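Local coordinates for protein alpha-L-arabinofuranosidase B (Aspergillus kawachii, PDB 6SXT) that releases terminal non-reducing alpha-L-arabinofuranosyl residues from arabinan, arabinogalactan and arabinoxylan, and carries a C-terminal arabinose-binding domain beside its catalytic domain, at residues G146-N157 against G285-T296; A18-Y26 against V112-V122. All coordinates share one frame; numbering follows the deposited sequence.

Interaction 1. Residues G146-N157 against G285-T296; sequences GMYAVLDGTHYN and GAQGTFYEGVMT
With CG between backbone N and carbonyl carbon in both (chi1 82° and 62°), Y148 and E292, on one face of an antiparallel strand pair in the concanavalin-like catalytic domain, swing their ends toward each other. Y148 OH donates to E292 OE2 over 2.7 Å, reaching it on the anti side, with ring and carboxylate planes 56° apart. The acid's other oxygen, OE1, is taken by R23 and Y317, which probably offsets the buried charge. V294 sets CG2 against Y148 CD1 at 3.6 Å, while V150 CG2 lies on the aliphatic CG of E292; I312 of helix 302-315 packs on Y148, V150 and E292, and helix 4-10 on Y148 and V294. On the other face are M147, A149, L151, F290 and M295. G293, opposite A149, suits a place where a side chain would run into the Y148 carbonyl. A classic beta bulge interrupts the pairing where Y291 and E292 both face V150: V150 N bonds to E292 O, V150 O receives Y291 N, and E292 N is buried with no partner in the model.

At D152, OD1 accepts from T154 N and OG1 in an Asx turn. With CG anti to its backbone N, H155 lays its ring over G288, whose CA sits 3.8 Å from the ring centroid in a CH-pi contact; ND1 and T289 OG1 share a hydrogen bond of 2.7 Å. Q287 NE2 donates to Y156 O from above the carbonyl plane, and also to E418 of the arabinose-binding domain. N157 ND2 meets G285 O at 3.0 Å, the oxygen lying in its amide plane.

Interaction 2. Residues A18-Y26 against V112-V122; sequences AHSTTRALY and VTLNGQKAYGV
V112 lies in the first strand of a beta-hairpin of the catalytic domain, and the turn after strand 15-20 packs against it; V112 CG2 lies loosely against the methyl of T22. L114 follows, at the start of the type I' turn L114-Q117. The L114 side chain reaches toward 18-26: CD2 rests 3.8 Å from R23 CD, on the aliphatic part of an arginine whose guanidinium pairs with E292, and both L114 methyls come near T22 CB. S20 OG secures this T22-R23 backbone from within, accepting from T22 N in an ST turn and from R23 N in an ST motif. On the returning strand A119 offers just a methyl, small enough for T22 to lie close: A119 CB is 4.0 Å from T22 CB, and as near to T22 O.

Y120 contributes its backbone, while its phenol leads away to D62. The hydroxyl of T21, placed between backbone N and carbonyl carbon (chi1 59°), donates to Y120 O over 2.7 Å, in the carbonyl plane and on a lone pair. Water 5 makes a second link, accepting from Y120 N and donating to T21 O. G121 has no side chain, and its CA lies near T21 OG1. At V122 the contact ends in methyl packing, CG2 lying 3.6 Å from T21 CG2.

Overall arrangement
Interaction 2 closes before interaction 1 opens along the chain, and their centres lie 13 Å apart in the catalytic domain. Strand 288-296 joins them: in one antiparallel sheet it pairs with 145-152, with 15-20 and with 117-124, so strands from early, middle and late parts of the domain meet on it. The contacts touch directly through a salt bridge, E292 OE1 to R23 NE at 2.8 Å, a probable hydrogen bond from V122 N to F290 O, also 2.8 Å, and packing of Y291 on V112. Interaction 2 lies away from the active site and the sugar-binding residues, whereas the loop end of interaction 1 comes close to C161, which lines the inhibitor pocket, and touches the arabinose-binding domain through E418 and K414.

Interaction 1. Residues G146-N157 against G285-T296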
loop_
_atom_site.group_PDB
_atom_site.type_symbol
_atom_site.label_atom_id
_atom_site.label_comp_id
_atom_site.label_asym_id
_atom_site.label_seq_id
_atom_site.Cartn_x
_atom_site.Cartn_y
_atom_site.Cartn_z
ATOM N N GLY A 146 -3.257 -4.057 -22.933
ATOM C CA GLY A 146 -2.774 -4.936 -21.859
ATOM C C GLY A 146 -2.291 -4.102 -20.692
ATOM O O GLY A 146 -2.159 -2.888 -20.806
ATOM N N MET A 147 -2.064 -4.776 -19.588
ATOM C CA MET A 147 -1.561 -4.151 -18.371
ATOM C C MET A 147 -0.909 -5.245 -17.545
ATOM O O MET A 147 -1.194 -6.458 -17.713
ATOM C CB MET A 147 -2.644 -3.422 -17.606
ATOM C CG MET A 147 -3.769 -4.297 -17.129
ATOM S SD MET A 147 -5.297 -3.353 -16.802
ATOM C CE MET A 147 -5.908 -3.057 -18.451
ATOM N N TYR A 148 -0.017 -4.840 -16.651
ATOM C CA TYR A 148 0.416 -5.745 -15.572
ATOM C C TYR A 148 0.720 -4.899 -14.338
ATOM O O TYR A 148 0.932 -3.680 -14.469
ATOM C CB TYR A 148 1.629 -6.630 -15.930
ATOM C CG TYR A 148 2.988 -5.977 -15.783
ATOM C CD1 TYR A 148 3.557 -5.260 -16.807
ATOM C CD2 TYR A 148 3.685 -6.041 -14.581
ATOM C CE1 TYR A 148 4.774 -4.618 -16.660
ATOM C CE2 TYR A 148 4.896 -5.410 -14.421
ATOM C CZ TYR A 148 5.455 -4.707 -15.465
ATOM O OH TYR A 148 6.658 -4.048 -15.320
ATOM N N ALA A 149 0.770 -5.550 -13.198
ATOM C CA ALA A 149 1.294 -4.967 -11.973
ATOM C C ALA A 149 2.008 -6.032 -11.192
ATOM O O ALA A 149 1.554 -7.199 -11.190
ATOM C CB ALA A 149 0.212 -4.305 -11.159
ATOM N N VAL A 150 3.022 -5.600 -10.455
ATOM C CA VAL A 150 3.623 -6.462 -9.410
ATOM C C VAL A 150 3.126 -5.917 -8.076
ATOM O O VAL A 150 3.316 -4.710 -7.772
ATOM C CB VAL A 150 5.157 -6.483 -9.464
ATOM C CG1 VAL A 150 5.739 -7.240 -8.272
ATOM C CG2 VAL A 150 5.640 -7.070 -10.795
ATOM N N LEU A 151 2.446 -6.767 -7.329
ATOM C CA LEU A 151 1.724 -6.425 -6.091
ATOM C C LEU A 151 2.174 -7.345 -4.956
ATOM O O LEU A 151 2.792 -8.369 -5.167
ATOM C CB LEU A 151 0.212 -6.601 -6.322
ATOM C CG LEU A 151 -0.363 -5.920 -7.565
ATOM C CD1 LEU A 151 -1.855 -6.294 -7.717
ATOM C CD2 LEU A 151 -0.205 -4.411 -7.475
ATOM N N ASP A 152 1.838 -6.932 -3.746
ATOM C CA ASP A 152 2.026 -7.751 -2.515
ATOM C C ASP A 152 0.821 -8.664 -2.408
ATOM O O ASP A 152 -0.272 -8.195 -2.079
ATOM C CB ASP A 152 2.224 -6.854 -1.282
ATOM C CG ASP A 152 2.407 -7.605 0.018
ATOM O OD1 ASP A 152 2.172 -8.845 0.014
ATOM O OD2 ASP A 152 2.778 -6.969 1.013
ATOM N N GLY A 153 0.982 -9.953 -2.674
ATOM C CA GLY A 153 -0.156 -10.860 -2.595
ATOM C C GLY A 153 -0.676 -11.096 -1.191
ATOM O O GLY A 153 -1.708 -11.753 -1.049
ATOM N N THR A 154 -0.022 -10.590 -0.161
ATOM C CA THR A 154 -0.413 -10.761 1.249
ATOM C C THR A 154 -1.059 -9.489 1.792
ATOM O O THR A 154 -1.524 -9.513 2.961
ATOM C CB THR A 154 0.753 -11.206 2.137
ATOM O OG1 THR A 154 1.636 -10.116 2.366
ATOM C CG2 THR A 154 1.455 -12.383 1.527
ATOM N N HIS A 155 -1.053 -8.367 1.050
ATOM C CA HIS A 155 -1.589 -7.085 1.548
ATOM C C HIS A 155 -2.870 -6.774 0.798
ATOM O O HIS A 155 -2.790 -6.410 -0.358
ATOM C CB HIS A 155 -0.551 -5.955 1.377
ATOM C CG HIS A 155 -1.016 -4.655 1.907
ATOM N ND1 HIS A 155 -0.611 -3.452 1.371
ATOM C CD2 HIS A 155 -1.839 -4.356 2.960
ATOM C CE1 HIS A 155 -1.175 -2.474 2.052
ATOM N NE2 HIS A 155 -1.965 -2.997 3.046
ATOM N N TYR A 156 -4.031 -6.991 1.406
ATOM C CA TYR A 156 -5.299 -6.916 0.664
ATOM C C TYR A 156 -6.418 -6.866 1.693
ATOM O O TYR A 156 -6.207 -7.205 2.859
ATOM C CB TYR A 156 -5.475 -8.097 -0.304
ATOM C CG TYR A 156 -5.608 -9.410 0.411
ATOM C CD1 TYR A 156 -6.858 -9.882 0.755
ATOM C CD2 TYR A 156 -4.497 -10.187 0.712
ATOM C CE1 TYR A 156 -7.025 -11.091 1.436
ATOM C CE2 TYR A 156 -4.650 -11.398 1.367
ATOM C CZ TYR A 156 -5.909 -11.840 1.747
ATOM O OH TYR A 156 -6.017 -13.040 2.386
ATOM N N ASN A 157 -7.606 -6.546 1.218
ATOM C CA ASN A 157 -8.834 -6.765 2.018
ATOM C C ASN A 157 -9.953 -7.131 1.057
ATOM O O ASN A 157 -9.697 -7.540 -0.095
ATOM C CB ASN A 157 -9.058 -5.598 2.972
ATOM C CG ASN A 157 -9.495 -4.307 2.297
ATOM O OD1 ASN A 157 -9.788 -4.318 1.100
ATOM N ND2 ASN A 157 -9.504 -3.228 3.071
ATOM N N GLY A 285 -12.185 1.788 -0.024
ATOM C CA GLY A 285 -12.091 0.945 1.174
ATOM C C GLY A 285 -10.954 -0.067 1.141
ATOM O O GLY A 285 -10.678 -0.671 2.179
ATOM N N ALA A 286 -10.321 -0.242 -0.025
ATOM C CA ALA A 286 -9.365 -1.350 -0.223
ATOM C C ALA A 286 -7.971 -0.971 0.271
ATOM O O ALA A 286 -7.623 0.209 0.465
ATOM C CB ALA A 286 -9.338 -1.777 -1.668
ATOM N N GLN A 287 -7.162 -2.004 0.422
ATOM C CA GLN A 287 -5.739 -1.838 0.706
ATOM C C GLN A 287 -4.951 -2.762 -0.211
ATOM O O GLN A 287 -5.458 -3.787 -0.658
ATOM C CB GLN A 287 -5.429 -2.072 2.192
ATOM C CG GLN A 287 -5.671 -3.496 2.638
ATOM C CD GLN A 287 -5.601 -3.685 4.139
ATOM O OE1 GLN A 287 -5.645 -2.689 4.885
ATOM N NE2 GLN A 287 -5.454 -4.933 4.604
ATOM N N GLY A 288 -3.662 -2.433 -0.394
ATOM C CA GLY A 288 -2.762 -3.222 -1.251
ATOM C C GLY A 288 -1.467 -2.494 -1.442
ATOM O O GLY A 288 -1.319 -1.379 -0.969
ATOM N N THR A 289 -0.525 -3.164 -2.075
ATOM C CA THR A 289 0.772 -2.574 -2.337
ATOM C C THR A 289 1.117 -2.744 -3.808
ATOM O O THR A 289 1.046 -3.876 -4.316
ATOM C CB THR A 289 1.891 -3.236 -1.521
ATOM O OG1 THR A 289 1.615 -3.061 -0.132
ATOM C CG2 THR A 289 3.252 -2.647 -1.813
ATOM N N PHE A 290 1.544 -1.659 -4.415
ATOM C CA PHE A 290 1.951 -1.601 -5.831
ATOM C C PHE A 290 3.442 -1.333 -5.917
ATOM O O PHE A 290 3.946 -0.381 -5.279
ATOM C CB PHE A 290 1.179 -0.487 -6.531
ATOM C CG PHE A 290 1.527 -0.219 -7.970
ATOM C CD1 PHE A 290 0.813 -0.802 -8.990
ATOM C CD2 PHE A 290 2.520 0.695 -8.298
ATOM C CE1 PHE A 290 1.051 -0.508 -10.323
ATOM C CE2 PHE A 290 2.790 0.980 -9.638
ATOM C CZ PHE A 290 2.045 0.384 -10.652
ATOM N N TYR A 291 4.153 -2.151 -6.691
ATOM C CA TYR A 291 5.613 -1.937 -6.889
ATOM C C TYR A 291 5.900 -1.385 -8.295
ATOM O O TYR A 291 6.787 -0.524 -8.447
ATOM C CB TYR A 291 6.342 -3.273 -6.679
ATOM C CG TYR A 291 6.222 -3.781 -5.261
ATOM C CD1 TYR A 291 6.897 -3.207 -4.198
ATOM C CD2 TYR A 291 5.417 -4.868 -4.970
ATOM C CE1 TYR A 291 6.789 -3.682 -2.903
ATOM C CE2 TYR A 291 5.298 -5.335 -3.686
ATOM C CZ TYR A 291 5.977 -4.765 -2.647
ATOM O OH TYR A 291 5.880 -5.263 -1.370
ATOM N N GLU A 292 5.286 -1.943 -9.327
ATOM C CA GLU A 292 5.493 -1.530 -10.715
ATOM C C GLU A 292 4.295 -1.968 -11.544
ATOM O O GLU A 292 3.612 -2.933 -11.151
ATOM C CB GLU A 292 6.791 -2.112 -11.309
ATOM C CG GLU A 292 6.826 -3.634 -11.376
ATOM C CD GLU A 292 8.125 -4.182 -11.955
ATOM O OE1 GLU A 292 9.119 -4.118 -11.225
ATOM O OE2 GLU A 292 8.137 -4.559 -13.141
ATOM N N GLY A 293 4.084 -1.298 -12.652
ATOM C CA GLY A 293 3.025 -1.734 -13.560
ATOM C C GLY A 293 2.994 -0.844 -14.781
ATOM O O GLY A 293 3.582 0.241 -14.789
ATOM N N VAL A 294 2.268 -1.325 -15.783
ATOM C CA VAL A 294 2.124 -0.594 -17.046
ATOM C C VAL A 294 0.723 -0.795 -17.602
ATOM O O VAL A 294 0.052 -1.767 -17.255
ATOM C CB VAL A 294 3.158 -0.990 -18.089
ATOM C CG1 VAL A 294 4.600 -1.006 -17.597
ATOM C CG2 VAL A 294 2.787 -2.299 -18.765
ATOM N N MET A 295 0.400 0.062 -18.578
ATOM C CA MET A 295 -0.734 -0.145 -19.507
ATOM C C MET A 295 -0.178 0.019 -20.911
ATOM O O MET A 295 0.746 0.821 -21.130
ATOM C CB MET A 295 -1.869 0.858 -19.287
ATOM C CG MET A 295 -2.496 0.676 -17.912
ATOM S SD MET A 295 -3.654 2.030 -17.532
ATOM C CE MET A 295 -4.928 1.750 -18.778
ATOM N N THR A 296 -0.690 -0.799 -21.819
ATOM C CA THR A 296 -0.235 -0.835 -23.223
ATOM C C THR A 296 -1.356 -0.456 -24.175
ATOM O O THR A 296 -2.505 -0.458 -23.818
ATOM C CB THR A 296 0.338 -2.193 -23.632
ATOM O OG1 THR A 296 -0.763 -3.095 -23.839
ATOM C CG2 THR A 296 1.296 -2.764 -22.630
HETATM O O HOH W 1 -1.370 -5.783 -2.946
HETATM O O HOH W 2 3.512 -4.418 1.094
HETATM O O HOH W 3 -3.170 -1.419 4.881
HETATM O O HOH W 4 -7.431 -5.565 -1.621
#

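Interaction 2. Residues A18-Y26 against V112-V122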
loop_
_atom_site.group_PDB
_atom_site.type_symbol
_atom_site.label_atom_id
_atom_site.label_comp_id
_atom_site.label_asym_id
_atom_site.label_seq_id
_atom_site.Cartn_x
_atom_site.Cartn_y
_atom_site.Cartn_z
ATOM N N ALA A 18 3.581 3.877 -17.711
ATOM C CA ALA A 18 4.576 2.969 -17.099
ATOM C C ALA A 18 4.935 3.564 -15.743
ATOM O O ALA A 18 5.513 4.672 -15.675
ATOM C CB ALA A 18 5.791 2.858 -17.993
ATOM N N HIS A 19 4.570 2.886 -14.689
ATOM C CA HIS A 19 4.609 3.460 -13.323
ATOM C C HIS A 19 5.401 2.544 -12.381
ATOM O O HIS A 19 5.065 1.360 -12.254
ATOM C CB HIS A 19 3.206 3.537 -12.790
ATOM C CG HIS A 19 2.305 4.424 -13.564
ATOM N ND1 HIS A 19 1.138 3.950 -14.147
ATOM C CD2 HIS A 19 2.399 5.730 -13.837
ATOM C CE1 HIS A 19 0.534 4.955 -14.754
ATOM N NE2 HIS A 19 1.253 6.077 -14.580
ATOM N N SER A 20 6.413 3.066 -11.708
ATOM C CA SER A 20 7.121 2.270 -10.685
ATOM C C SER A 20 7.873 3.193 -9.760
ATOM O O SER A 20 8.545 4.119 -10.237
ATOM C CB SER A 20 8.128 1.284 -11.299
ATOM O OG SER A 20 8.751 0.556 -10.244
ATOM N N THR A 21 7.824 2.893 -8.462
ATOM C CA THR A 21 8.662 3.561 -7.468
ATOM C C THR A 21 9.931 2.770 -7.218
ATOM O O THR A 21 10.787 3.271 -6.496
ATOM C CB THR A 21 7.869 3.881 -6.204
ATOM O OG1 THR A 21 7.379 2.630 -5.686
ATOM C CG2 THR A 21 6.741 4.844 -6.454
ATOM N N THR A 22 10.019 1.549 -7.717
ATOM C CA THR A 22 11.186 0.685 -7.477
ATOM C C THR A 22 12.235 0.790 -8.575
ATOM O O THR A 22 13.420 0.659 -8.245
ATOM C CB THR A 22 10.782 -0.749 -7.195
ATOM O OG1 THR A 22 10.195 -1.244 -8.391
ATOM C CG2 THR A 22 9.838 -0.839 -6.008
ATOM N N ARG A 23 11.831 0.881 -9.839
ATOM C CA ARG A 23 12.811 0.757 -10.943
ATOM C C ARG A 23 12.331 1.382 -12.230
ATOM O O ARG A 23 11.124 1.566 -12.474
ATOM C CB ARG A 23 13.171 -0.704 -11.170
ATOM C CG ARG A 23 12.020 -1.576 -11.656
ATOM C CD ARG A 23 12.566 -2.928 -12.069
ATOM N NE ARG A 23 11.541 -3.823 -12.577
ATOM C CZ ARG A 23 11.747 -4.678 -13.580
ATOM N NH1 ARG A 23 12.916 -4.760 -14.199
ATOM N NH2 ARG A 23 10.740 -5.435 -13.969
ATOM N N ALA A 24 13.298 1.699 -13.078
ATOM C CA ALA A 24 13.019 2.023 -14.474
ATOM C C ALA A 24 12.426 0.822 -15.196
ATOM O O ALA A 24 12.881 -0.336 -14.953
ATOM C CB ALA A 24 14.338 2.434 -15.141
ATOM N N LEU A 25 11.479 1.075 -16.091
ATOM C CA LEU A 25 10.828 -0.005 -16.858
ATOM C C LEU A 25 11.259 0.008 -18.315
ATOM O O LEU A 25 10.761 -0.812 -19.105
ATOM C CB LEU A 25 9.315 0.136 -16.681
ATOM C CG LEU A 25 8.859 -0.035 -15.237
ATOM C CD1 LEU A 25 7.382 0.261 -15.122
ATOM C CD2 LEU A 25 9.178 -1.405 -14.698
ATOM N N TYR A 26 12.090 0.971 -18.684
ATOM C CA TYR A 26 12.798 1.021 -20.000
ATOM C C TYR A 26 14.282 1.008 -19.709
ATOM O O TYR A 26 14.730 1.723 -18.822
ATOM C CB TYR A 26 12.464 2.310 -20.752
ATOM C CG TYR A 26 11.033 2.529 -21.165
ATOM C CD1 TYR A 26 10.097 3.026 -20.284
ATOM C CD2 TYR A 26 10.653 2.335 -22.481
ATOM C CE1 TYR A 26 8.809 3.280 -20.673
ATOM C CE2 TYR A 26 9.349 2.573 -22.885
ATOM C CZ TYR A 26 8.425 3.053 -21.980
ATOM O OH TYR A 26 7.145 3.323 -22.377
ATOM N N VAL A 112 11.553 -3.060 -0.016
ATOM C CA VAL A 112 11.976 -4.278 -0.727
ATOM C C VAL A 112 13.471 -4.160 -1.013
ATOM O O VAL A 112 14.031 -3.057 -0.868
ATOM C CB VAL A 112 11.193 -4.502 -2.027
ATOM C CG1 VAL A 112 9.735 -4.811 -1.716
ATOM C CG2 VAL A 112 11.379 -3.316 -2.965
ATOM N N THR A 113 14.046 -5.240 -1.510
ATOM C CA THR A 113 15.283 -5.154 -2.269
ATOM C C THR A 113 15.011 -5.691 -3.653
ATOM O O THR A 113 14.192 -6.631 -3.813
ATOM C CB THR A 113 16.500 -5.823 -1.619
ATOM O OG1 THR A 113 16.190 -7.202 -1.364
ATOM C CG2 THR A 113 16.929 -5.117 -0.352
ATOM N N LEU A 114 15.674 -5.111 -4.636
ATOM C CA LEU A 114 15.714 -5.624 -6.030
ATOM C C LEU A 114 17.159 -6.040 -6.290
ATOM O O LEU A 114 18.050 -5.143 -6.234
ATOM C CB LEU A 114 15.245 -4.556 -7.020
ATOM C CG LEU A 114 13.743 -4.483 -7.271
ATOM C CD1 LEU A 114 12.999 -4.021 -6.029
ATOM C CD2 LEU A 114 13.470 -3.508 -8.407
ATOM N N ASN A 115 17.376 -7.337 -6.399
ATOM C CA ASN A 115 18.744 -7.934 -6.512
ATOM C C ASN A 115 19.684 -7.326 -5.457
ATOM O O ASN A 115 20.855 -6.954 -5.795
ATOM C CB ASN A 115 19.295 -7.704 -7.889
ATOM C CG ASN A 115 20.398 -8.698 -8.282
ATOM O OD1 ASN A 115 20.692 -9.670 -7.575
ATOM N ND2 ASN A 115 21.013 -8.392 -9.400
ATOM N N GLY A 116 19.202 -7.211 -4.244
ATOM C CA GLY A 116 19.960 -6.773 -3.065
ATOM C C GLY A 116 20.026 -5.283 -2.817
ATOM O O GLY A 116 20.601 -4.912 -1.765
ATOM N N GLN A 117 19.474 -4.443 -3.682
ATOM C CA GLN A 117 19.482 -2.984 -3.544
ATOM C C GLN A 117 18.111 -2.559 -3.012
ATOM O O GLN A 117 17.081 -2.952 -3.582
ATOM C CB GLN A 117 19.835 -2.388 -4.912
ATOM C CG GLN A 117 20.017 -0.899 -4.875
ATOM C CD GLN A 117 20.602 -0.317 -6.164
ATOM O OE1 GLN A 117 20.297 0.845 -6.416
ATOM N NE2 GLN A 117 21.420 -1.079 -6.890
ATOM N N LYS A 118 18.099 -1.749 -1.964
ATOM C CA LYS A 118 16.841 -1.297 -1.347
ATOM C C LYS A 118 16.048 -0.414 -2.308
ATOM O O LYS A 118 16.588 0.369 -3.100
ATOM C CB LYS A 118 17.105 -0.556 -0.027
ATOM C CG LYS A 118 15.879 -0.540 0.880
ATOM C CD LYS A 118 16.162 0.042 2.245
ATOM C CE LYS A 118 14.925 0.042 3.076
ATOM N NZ LYS A 118 15.248 0.520 4.415
ATOM N N ALA A 119 14.730 -0.579 -2.259
ATOM C CA ALA A 119 13.792 0.315 -2.928
ATOM C C ALA A 119 12.489 0.287 -2.162
ATOM O O ALA A 119 12.319 -0.538 -1.237
ATOM C CB ALA A 119 13.566 -0.107 -4.365
ATOM N N TYR A 120 11.591 1.178 -2.549
ATOM C CA TYR A 120 10.316 1.391 -1.826
ATOM C C TYR A 120 9.142 1.283 -2.775
ATOM O O TYR A 120 9.144 1.971 -3.812
ATOM C CB TYR A 120 10.359 2.774 -1.189
ATOM C CG TYR A 120 11.349 2.879 -0.064
ATOM C CD1 TYR A 120 11.105 2.257 1.160
ATOM C CD2 TYR A 120 12.563 3.553 -0.227
ATOM C CE1 TYR A 120 11.995 2.376 2.220
ATOM C CE2 TYR A 120 13.450 3.692 0.833
ATOM C CZ TYR A 120 13.172 3.093 2.059
ATOM O OH TYR A 120 14.087 3.183 3.073
ATOM N N GLY A 121 8.157 0.443 -2.411
ATOM C CA GLY A 121 6.880 0.369 -3.103
ATOM C C GLY A 121 5.852 1.309 -2.521
ATOM O O GLY A 121 6.144 2.082 -1.625
ATOM N N VAL A 122 4.642 1.178 -3.032
ATOM C CA VAL A 122 3.522 2.075 -2.667
ATOM C C VAL A 122 2.540 1.278 -1.811
ATOM O O VAL A 122 1.752 0.526 -2.359
ATOM C CB VAL A 122 2.857 2.673 -3.902
ATOM C CG1 VAL A 122 1.798 3.690 -3.509
ATOM C CG2 VAL A 122 3.890 3.287 -4.820
HETATM O O HOH W 5 12.246 3.461 -4.154
#